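Local coordinates for protein transcriptional regulator, LYSR family (Neisseria meningitidis, PDB 4AB5) that probably regulates transcription of methionine biosynthesis genes as a MetR-like LysR-family factor, of which this chain is the regulatory domain, at residues 186-190 and 191-195. Numbering follows the deposited sequence.
Sequences AAIRT and EDTDK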
loop_
_atom_site.group_PDB
_atom_site.type_symbol
_atom_site.label_atom_id
_atom_site.label_comp_id
_atom_site.label_asym_id
_atom_site.label_seq_id
_atom_site.Cartn_x
_atom_site.Cartn_y
_atom_site.Cartn_z
ATOM N N ALA B 186 4.257 1.101 21.488
ATOM C CA ALA B 186 3.664 2.407 21.287
ATOM C C ALA B 186 4.444 3.337 22.214
ATOM O O ALA B 186 4.517 3.094 23.422
ATOM C CB ALA B 186 2.199 2.389 21.676
ATOM N N ALA B 187 5.097 4.347 21.642
ATOM C CA ALA B 187 5.872 5.323 22.391
ATOM C C ALA B 187 5.080 6.631 22.531
ATOM O O ALA B 187 4.458 7.086 21.573
ATOM C CB ALA B 187 7.195 5.585 21.682
ATOM N N ILE B 188 5.078 7.209 23.735
ATOM C CA ILE B 188 4.466 8.499 24.056
ATOM C C ILE B 188 5.452 9.290 24.948
ATOM O O ILE B 188 6.435 8.717 25.448
ATOM C CB ILE B 188 3.059 8.380 24.724
ATOM C CG1 ILE B 188 3.089 7.612 26.072
ATOM C CG2 ILE B 188 1.995 7.844 23.766
ATOM C CD1 ILE B 188 1.864 7.810 26.967
ATOM N N ARG B 189 5.171 10.593 25.172
ATOM C CA ARG B 189 5.975 11.422 26.067
ATOM C C ARG B 189 5.601 10.987 27.478
ATOM O O ARG B 189 4.478 10.539 27.694
ATOM C CB ARG B 189 5.614 12.902 25.912
ATOM C CG ARG B 189 6.037 13.549 24.613
ATOM C CD ARG B 189 5.435 14.937 24.568
ATOM N NE ARG B 189 5.230 15.418 23.202
ATOM C CZ ARG B 189 4.124 15.225 22.491
ATOM N NH1 ARG B 189 3.106 14.543 23.003
ATOM N NH2 ARG B 189 4.027 15.712 21.264
ATOM N N THR B 190 6.521 11.092 28.422
ATOM C CA THR B 190 6.245 10.731 29.814
ATOM C C THR B 190 5.183 11.651 30.444
ATOM O O THR B 190 4.394 11.172 31.259
ATOM C CB THR B 190 7.559 10.583 30.609
ATOM O OG1 THR B 190 8.422 9.721 29.869
ATOM C CG2 THR B 190 7.348 9.992 31.998
ATOM N N GLU B 191 5.120 12.939 30.022
ATOM C CA GLU B 191 4.120 13.901 30.506
ATOM C C GLU B 191 2.708 13.459 30.102
ATOM O O GLU B 191 1.764 13.680 30.848
ATOM C CB GLU B 191 4.401 15.321 29.963
ATOM C CG GLU B 191 3.635 16.445 30.672
ATOM C CD GLU B 191 2.197 16.715 30.239
ATOM O OE1 GLU B 191 1.974 16.955 29.030
ATOM O OE2 GLU B 191 1.293 16.696 31.108
ATOM N N ASP B 192 2.576 12.828 28.940
ATOM C CA ASP B 192 1.300 12.401 28.376
ATOM C C ASP B 192 0.770 11.045 28.868
ATOM O O ASP B 192 -0.321 10.637 28.448
ATOM C CB ASP B 192 1.370 12.462 26.844
ATOM C CG ASP B 192 1.384 13.860 26.254
ATOM O OD1 ASP B 192 1.450 14.829 27.023
ATOM O OD2 ASP B 192 1.324 13.980 25.025
ATOM N N THR B 193 1.509 10.360 29.775
ATOM C CA THR B 193 1.119 9.054 30.351
ATOM C C THR B 193 -0.270 9.073 31.042
ATOM O O THR B 193 -0.884 8.016 31.225
ATOM C CB THR B 193 2.186 8.532 31.321
ATOM O OG1 THR B 193 2.504 9.540 32.286
ATOM C CG2 THR B 193 3.428 7.994 30.630
ATOM N N ASP B 194 -0.740 10.276 31.419
ATOM C CA ASP B 194 -2.021 10.523 32.094
ATOM C C ASP B 194 -3.233 10.588 31.147
ATOM O O ASP B 194 -4.349 10.370 31.612
ATOM C CB ASP B 194 -1.944 11.797 32.971
ATOM C CG ASP B 194 -1.470 13.082 32.293
ATOM O OD1 ASP B 194 -0.998 13.013 31.137
ATOM O OD2 ASP B 194 -1.526 14.146 32.939
ATOM N N LYS B 195 -3.009 10.880 29.837
ATOM C CA LYS B 195 -4.027 11.026 28.793
ATOM C C LYS B 195 -4.690 9.685 28.464
ATOM O O LYS B 195 -4.045 8.791 27.910
ATOM C CB LYS B 195 -3.445 11.683 27.522
ATOM C CG LYS B 195 -2.566 12.910 27.778
ATOM C CD LYS B 195 -3.083 14.166 27.102
ATOM C CE LYS B 195 -2.110 15.305 27.271
ATOM N NZ LYS B 195 -2.652 16.581 26.739
#
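Arg189 and Asp192 join their side chains across the turn between strand 171-189 and helix 196-212, in the LysR substrate-binding (regulatory) domain. From CB, which sits 4.1 Å from the backbone N of Glu191, the arginine runs extended from CG to NE, alongside the aspartate and pointing the same way. NE gives a weak hydrogen bond to the carbonyl oxygen of Leu53, and beyond it NH1, which also has a long, weak ion pair with Asp59, reaches Asp192 OD2 at 2.8 Å in a salt bridge. The acid lies at the edge of the guanidinium, near its plane. This one NH1-OD2 contact makes the link; the two flat groups are turned 65° apart, and the N-H angle of 117° makes the hydrogen bond weak.

The backbone between the two residues turns back, with Asp192 N giving a weak hydrogen bond to Arg189 O at 3.2 Å. One residue on, Thr190 O receives two donors from Thr193, a weak bond from N at 3.3 Å and a shorter one from OG1 at 2.7 Å. The hydroxyl, set between its own backbone N and carbonyl carbon, is tilted 17° from the carbonyl plane. Thr190 OG1 itself bonds to Ser73 on strand 72-86. Ile188 CD1 packs 3.7 Å from Thr193 CA, while Leu198 touches both Ile188 and Asp192. The chemistry thus sets a buried carboxylate against one guanidinium NH1, which probably helps offset its charge, beside a Thr190 carbonyl oxygen that accepts two bonds.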